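Local atomic coordinates of 5' nucleotidase family protein (Staphylococcus aureus subsp. aureus, PDB entry 4Q7F), a protein that belongs to the 5'-nucleotidase family and joins a metal-binding calcineurin-like phosphoesterase domain to a 5'-nucleotidase C-terminal domain. Residues Ile135-Ser140 with Ile176-Phe181; Ile160-Gln165 with His182-Ile187. One frame throughout, in Å; residues are numbered along the deposited sequence.

How the interactions relate
Both interactions lie in the calcineurin-like phosphoesterase part of the chain, about 13 Å apart (centre to centre). Interaction 1 is a surface contact between strands 135-137 and 179-181 of a small antiparallel sheet. Interaction 2 is more buried and sets the start of helix 184-198 against the end of strand 155-163. Strand 179-181 leads into that helix, and the segments of the two contacts alternate along the chain. Backbone hydrogen bonds hold interaction 1, whereas interaction 2 rests on apolar and van der Waals packing. They also touch: F181 CB packs on Q165 O, and I135 CD1 lies 3.9 Å from T163 CB.

Interaction 1 (Ile135-Ser140 with Ile176-Phe181); sequences IYENDS and IQSLTF
I135, Y136 and E137 pair with F181, T180 and L179 as antiparallel strands. Strand 135-137 is the middle strand of a three-stranded sheet, with strand 140-141 on its other side. The strand directions make an angle of 160°.

Backbone bonds set the register. Y136 and T180 form the hydrogen-bonded pair. Y136 N donates to T180 O, and T180 N returns a bond to Y136 O, each at 2.8 Å. Past the strand end, N138 N makes a weak bond to S178 O. N138 lies in a type II' turn from E137 to S140, and S178 in a type I turn from I176 to L179.

Apolar contacts gather on the face of I135, E137, L179 and F181. I135 meets the F181 ring obliquely: I135 CG1 comes within 3.8 Å of F181 CD2, and I135 CD1 reaches F181 CD2 and CE2. E137 sends CG anti to its own N (chi1 -179°), and the extended chain carries its carboxylate to a salt bridge with K120. L116 of helix 116-125 packs against E137, L179 and the turn residue S178.

On the other face Y136 and T180 meet through their CB atoms, while the Y136 ring turns away to an edge-to-face contact with H182. Back on the I135 face, nearer the turns, L179 CD2 rests 3.8 Å from E137 CB.

Interaction 2 (Ile160-Gln165 with His182-Ile187); sequences IGLTTQ and HSAFEI
A strand end and a helix start meet here, in the calcineurin-like phosphoesterase fold. L162 of strand 155-163 packs against A184 and I187 in the first turn of helix 184-198. The strand belongs to a mixed six-stranded sheet.

L162 touches with three carbons. L162 CB lies 4.2 Å from A184 CB. L162 CD1 approaches A184 O, and L162 CD2 sits 4.0 Å from I187 CG2. The L162 and I187 side chains cross at a slant. In I187, CG2 is anti to the backbone N, and this branch meets the leucine. M232 and Y206 also pack on L162 and A184.

Beyond the strand, Q165 reaches across the residues before the helix. Q165 CB lies 3.7 Å from H182 O. CG stands between the backbone N and carbonyl carbon (chi1 68°), and the extended chain brings Q165 OE1 to 3.3 Å from S183 CA. OE1 is also near S183 N, but the angle is too poor for a hydrogen bond. The other amide atom, NE2, bonds to G225 O.

S183 is the N-cap. S183 OG accepts from E186 N at 3.1 Å, with an N-H...O angle of 165°, and also bonds to E228. E228 takes A184 N as well. The helix start is therefore held by polar bonds to its own turn and to E228, while its contact with the strand is made by carbon packing.

Interaction 1 (Ile135-Ser140 with Ile176-Phe181)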
loop_
_atom_site.group_PDB
_atom_site.type_symbol
_atom_site.label_atom_id
_atom_site.label_comp_id
_atom_site.label_asym_id
_atom_site.label_seq_id
_atom_site.Cartn_x
_atom_site.Cartn_y
_atom_site.Cartn_z
ATOM N N ILE A 135 -5.548 16.696 -5.931
ATOM C CA ILE A 135 -6.014 16.623 -4.549
ATOM C C ILE A 135 -6.065 18.046 -4.059
ATOM O O ILE A 135 -5.026 18.736 -3.984
ATOM C CB ILE A 135 -5.101 15.796 -3.630
ATOM C CG1 ILE A 135 -5.100 14.336 -4.062
ATOM C CG2 ILE A 135 -5.568 15.909 -2.183
ATOM C CD1 ILE A 135 -4.273 13.417 -3.184
ATOM N N TYR A 136 -7.270 18.508 -3.755
ATOM C CA TYR A 136 -7.468 19.874 -3.288
ATOM C C TYR A 136 -7.726 19.954 -1.799
ATOM O O TYR A 136 -8.386 19.071 -1.202
ATOM C CB TYR A 136 -8.646 20.517 -4.026
ATOM C CG TYR A 136 -8.331 21.074 -5.398
ATOM C CD1 TYR A 136 -7.847 20.265 -6.423
ATOM C CD2 TYR A 136 -8.578 22.412 -5.687
ATOM C CE1 TYR A 136 -7.574 20.789 -7.685
ATOM C CE2 TYR A 136 -8.330 22.936 -6.944
ATOM C CZ TYR A 136 -7.828 22.126 -7.938
ATOM O OH TYR A 136 -7.583 22.678 -9.184
ATOM N N GLU A 137 -7.202 21.012 -1.203
ATOM C CA GLU A 137 -7.457 21.322 0.187
ATOM C C GLU A 137 -8.213 22.652 0.112
ATOM O O GLU A 137 -7.651 23.679 -0.285
ATOM C CB GLU A 137 -6.169 21.467 0.960
ATOM C CG GLU A 137 -6.396 21.768 2.426
ATOM C CD GLU A 137 -5.116 22.102 3.159
ATOM O OE1 GLU A 137 -4.187 22.675 2.556
ATOM O OE2 GLU A 137 -5.059 21.834 4.361
ATOM N N ASN A 138 -9.487 22.625 0.480
ATOM C CA ASN A 138 -10.346 23.788 0.359
ATOM C C ASN A 138 -10.444 24.156 -1.136
ATOM O O ASN A 138 -10.809 23.293 -1.949
ATOM C CB ASN A 138 -9.902 24.941 1.283
ATOM C CG ASN A 138 -10.022 24.583 2.760
ATOM O OD1 ASN A 138 -10.849 23.751 3.154
ATOM N ND2 ASN A 138 -9.209 25.221 3.586
ATOM N N ASP A 139 -10.077 25.375 -1.512
ATOM C CA ASP A 139 -10.223 25.793 -2.903
ATOM C C ASP A 139 -8.909 25.914 -3.690
ATOM O O ASP A 139 -8.797 26.725 -4.600
ATOM C CB ASP A 139 -11.044 27.097 -2.952
ATOM C CG ASP A 139 -12.437 26.929 -2.347
ATOM O OD1 ASP A 139 -12.957 25.792 -2.321
ATOM O OD2 ASP A 139 -13.020 27.937 -1.904
ATOM N N SER A 140 -7.924 25.090 -3.343
ATOM C CA SER A 140 -6.659 25.054 -4.074
ATOM C C SER A 140 -5.992 23.692 -3.835
ATOM O O SER A 140 -6.474 22.896 -3.027
ATOM C CB SER A 140 -5.734 26.205 -3.661
ATOM O OG SER A 140 -5.263 26.031 -2.339
ATOM N N ILE A 176 -8.456 13.172 6.225
ATOM C CA ILE A 176 -8.731 13.764 4.917
ATOM C C ILE A 176 -9.959 14.657 4.856
ATOM O O ILE A 176 -10.360 15.054 3.769
ATOM C CB ILE A 176 -8.934 12.669 3.848
ATOM C CG1 ILE A 176 -10.148 11.788 4.207
ATOM C CG2 ILE A 176 -7.700 11.804 3.738
ATOM C CD1 ILE A 176 -10.501 10.773 3.145
ATOM N N GLN A 177 -10.534 14.976 6.011
ATOM C CA GLN A 177 -11.813 15.724 6.097
ATOM C C GLN A 177 -11.934 17.037 5.304
ATOM O O GLN A 177 -13.034 17.395 4.873
ATOM C CB GLN A 177 -12.236 15.909 7.583
ATOM C CG GLN A 177 -11.237 16.646 8.482
ATOM C CD GLN A 177 -11.206 18.150 8.259
ATOM O OE1 GLN A 177 -12.207 18.758 7.872
ATOM N NE2 GLN A 177 -10.064 18.763 8.539
ATOM N N SER A 178 -10.824 17.740 5.102
ATOM C CA SER A 178 -10.825 19.014 4.378
ATOM C C SER A 178 -10.404 18.872 2.915
ATOM O O SER A 178 -10.283 19.871 2.194
ATOM C CB SER A 178 -9.849 19.975 5.060
ATOM O OG SER A 178 -8.533 19.432 5.058
ATOM N N LEU A 179 -10.208 17.637 2.467
ATOM C CA LEU A 179 -9.692 17.397 1.135
ATOM C C LEU A 179 -10.730 16.949 0.137
ATOM O O LEU A 179 -11.718 16.320 0.488
ATOM C CB LEU A 179 -8.584 16.315 1.192
ATOM C CG LEU A 179 -7.465 16.516 2.227
ATOM C CD1 LEU A 179 -6.429 15.408 2.086
ATOM C CD2 LEU A 179 -6.814 17.876 2.099
ATOM N N THR A 180 -10.437 17.230 -1.123
ATOM C CA THR A 180 -11.259 16.835 -2.249
ATOM C C THR A 180 -10.349 16.098 -3.239
ATOM O O THR A 180 -9.300 16.631 -3.635
ATOM C CB THR A 180 -11.863 18.068 -2.919
ATOM O OG1 THR A 180 -12.586 18.810 -1.932
ATOM C CG2 THR A 180 -12.797 17.670 -4.057
ATOM N N PHE A 181 -10.754 14.889 -3.630
ATOM C CA PHE A 181 -9.984 14.050 -4.548
ATOM C C PHE A 181 -10.627 13.988 -5.917
ATOM O O PHE A 181 -11.708 13.434 -6.075
ATOM C CB PHE A 181 -9.859 12.635 -3.982
ATOM C CG PHE A 181 -9.314 12.609 -2.598
ATOM C CD1 PHE A 181 -10.156 12.813 -1.508
ATOM C CD2 PHE A 181 -7.970 12.422 -2.372
ATOM C CE1 PHE A 181 -9.650 12.830 -0.217
ATOM C CE2 PHE A 181 -7.458 12.439 -1.088
ATOM C CZ PHE A 181 -8.299 12.636 -0.010
#

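Interaction 2 (Ile160-Gln165 with His182-Ile187)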
loop_
_atom_site.group_PDB
_atom_site.type_symbol
_atom_site.label_atom_id
_atom_site.label_comp_id
_atom_site.label_asym_id
_atom_site.label_seq_id
_atom_site.Cartn_x
_atom_site.Cartn_y
_atom_site.Cartn_z
ATOM N N ILE A 160 3.414 16.616 -14.824
ATOM C CA ILE A 160 2.224 16.729 -14.017
ATOM C C ILE A 160 2.158 15.549 -13.055
ATOM O O ILE A 160 2.328 14.402 -13.468
ATOM C CB ILE A 160 0.934 16.818 -14.868
ATOM C CG1 ILE A 160 -0.280 16.976 -13.949
ATOM C CG2 ILE A 160 0.759 15.595 -15.762
ATOM C CD1 ILE A 160 -1.570 17.302 -14.694
ATOM N N GLY A 161 1.937 15.857 -11.773
ATOM C CA GLY A 161 1.807 14.859 -10.714
ATOM C C GLY A 161 0.345 14.605 -10.371
ATOM O O GLY A 161 -0.444 15.530 -10.184
ATOM N N LEU A 162 -0.011 13.336 -10.291
ATOM C CA LEU A 162 -1.373 12.915 -10.017
ATOM C C LEU A 162 -1.379 11.766 -9.049
ATOM O O LEU A 162 -0.420 10.982 -8.992
ATOM C CB LEU A 162 -2.050 12.486 -11.313
ATOM C CG LEU A 162 -2.291 13.625 -12.297
ATOM C CD1 LEU A 162 -2.541 13.131 -13.720
ATOM C CD2 LEU A 162 -3.420 14.509 -11.795
ATOM N N THR A 163 -2.477 11.658 -8.302
ATOM C CA THR A 163 -2.621 10.634 -7.281
ATOM C C THR A 163 -3.973 9.904 -7.397
ATOM O O THR A 163 -4.998 10.488 -7.758
ATOM C CB THR A 163 -2.513 11.282 -5.881
ATOM O OG1 THR A 163 -1.232 11.936 -5.727
ATOM C CG2 THR A 163 -2.667 10.240 -4.797
ATOM N N THR A 164 -3.965 8.618 -7.121
ATOM C CA THR A 164 -5.238 7.839 -7.107
ATOM C C THR A 164 -6.334 8.579 -6.310
ATOM O O THR A 164 -6.127 9.030 -5.166
ATOM C CB THR A 164 -5.017 6.422 -6.559
ATOM O OG1 THR A 164 -6.281 5.707 -6.495
ATOM C CG2 THR A 164 -4.378 6.472 -5.170
ATOM N N GLN A 165 -7.506 8.707 -6.924
ATOM C CA GLN A 165 -8.628 9.401 -6.301
ATOM C C GLN A 165 -9.309 8.574 -5.212
ATOM O O GLN A 165 -10.100 9.110 -4.461
ATOM C CB GLN A 165 -9.695 9.728 -7.360
ATOM C CG GLN A 165 -10.400 8.495 -7.930
ATOM C CD GLN A 165 -11.279 8.814 -9.122
ATOM O OE1 GLN A 165 -11.981 9.808 -9.130
ATOM N NE2 GLN A 165 -11.257 7.951 -10.130
ATOM N N HIS A 182 -9.954 14.519 -6.925
ATOM C CA HIS A 182 -10.520 14.504 -8.268
ATOM C C HIS A 182 -9.936 13.387 -9.135
ATOM O O HIS A 182 -8.791 12.957 -8.947
ATOM C CB HIS A 182 -10.280 15.859 -8.945
ATOM C CG HIS A 182 -10.867 17.016 -8.201
ATOM N ND1 HIS A 182 -12.145 17.476 -8.427
ATOM C CD2 HIS A 182 -10.345 17.815 -7.243
ATOM C CE1 HIS A 182 -12.393 18.498 -7.628
ATOM N NE2 HIS A 182 -11.314 18.727 -6.903
ATOM N N SER A 183 -10.746 12.905 -10.077
ATOM C CA SER A 183 -10.304 11.898 -11.037
ATOM C C SER A 183 -8.990 12.321 -11.713
ATOM O O SER A 183 -8.895 13.441 -12.220
ATOM C CB SER A 183 -11.359 11.745 -12.124
ATOM O OG SER A 183 -10.818 11.087 -13.254
ATOM N N ALA A 184 -8.003 11.427 -11.736
ATOM C CA ALA A 184 -6.721 11.708 -12.379
ATOM C C ALA A 184 -6.932 11.860 -13.876
ATOM O O ALA A 184 -6.280 12.674 -14.513
ATOM C CB ALA A 184 -5.711 10.611 -12.096
ATOM N N PHE A 185 -7.862 11.095 -14.429
ATOM C CA PHE A 185 -8.172 11.195 -15.848
ATOM C C PHE A 185 -8.701 12.583 -16.195
ATOM O O PHE A 185 -8.282 13.189 -17.193
ATOM C CB PHE A 185 -9.232 10.158 -16.240
ATOM C CG PHE A 185 -9.644 10.232 -17.684
ATOM C CD1 PHE A 185 -10.521 11.208 -18.117
ATOM C CD2 PHE A 185 -9.157 9.323 -18.607
ATOM C CE1 PHE A 185 -10.896 11.288 -19.445
ATOM C CE2 PHE A 185 -9.539 9.389 -19.936
ATOM C CZ PHE A 185 -10.408 10.375 -20.356
ATOM N N GLU A 186 -9.644 13.073 -15.390
ATOM C CA GLU A 186 -10.275 14.375 -15.653
ATOM C C GLU A 186 -9.302 15.536 -15.518
ATOM O O GLU A 186 -9.313 16.451 -16.334
ATOM C CB GLU A 186 -11.474 14.609 -14.741
ATOM C CG GLU A 186 -12.610 13.621 -14.951
ATOM C CD GLU A 186 -13.791 13.887 -14.041
ATOM O OE1 GLU A 186 -13.849 14.980 -13.425
ATOM O OE2 GLU A 186 -14.663 12.998 -13.952
ATOM N N ILE A 187 -8.473 15.510 -14.483
ATOM C CA ILE A 187 -7.501 16.587 -14.294
ATOM C C ILE A 187 -6.467 16.567 -15.427
ATOM O O ILE A 187 -6.065 17.621 -15.931
ATOM C CB ILE A 187 -6.844 16.523 -12.907
ATOM C CG1 ILE A 187 -7.902 16.711 -11.818
ATOM C CG2 ILE A 187 -5.756 17.577 -12.773
ATOM C CD1 ILE A 187 -8.745 17.971 -11.950
#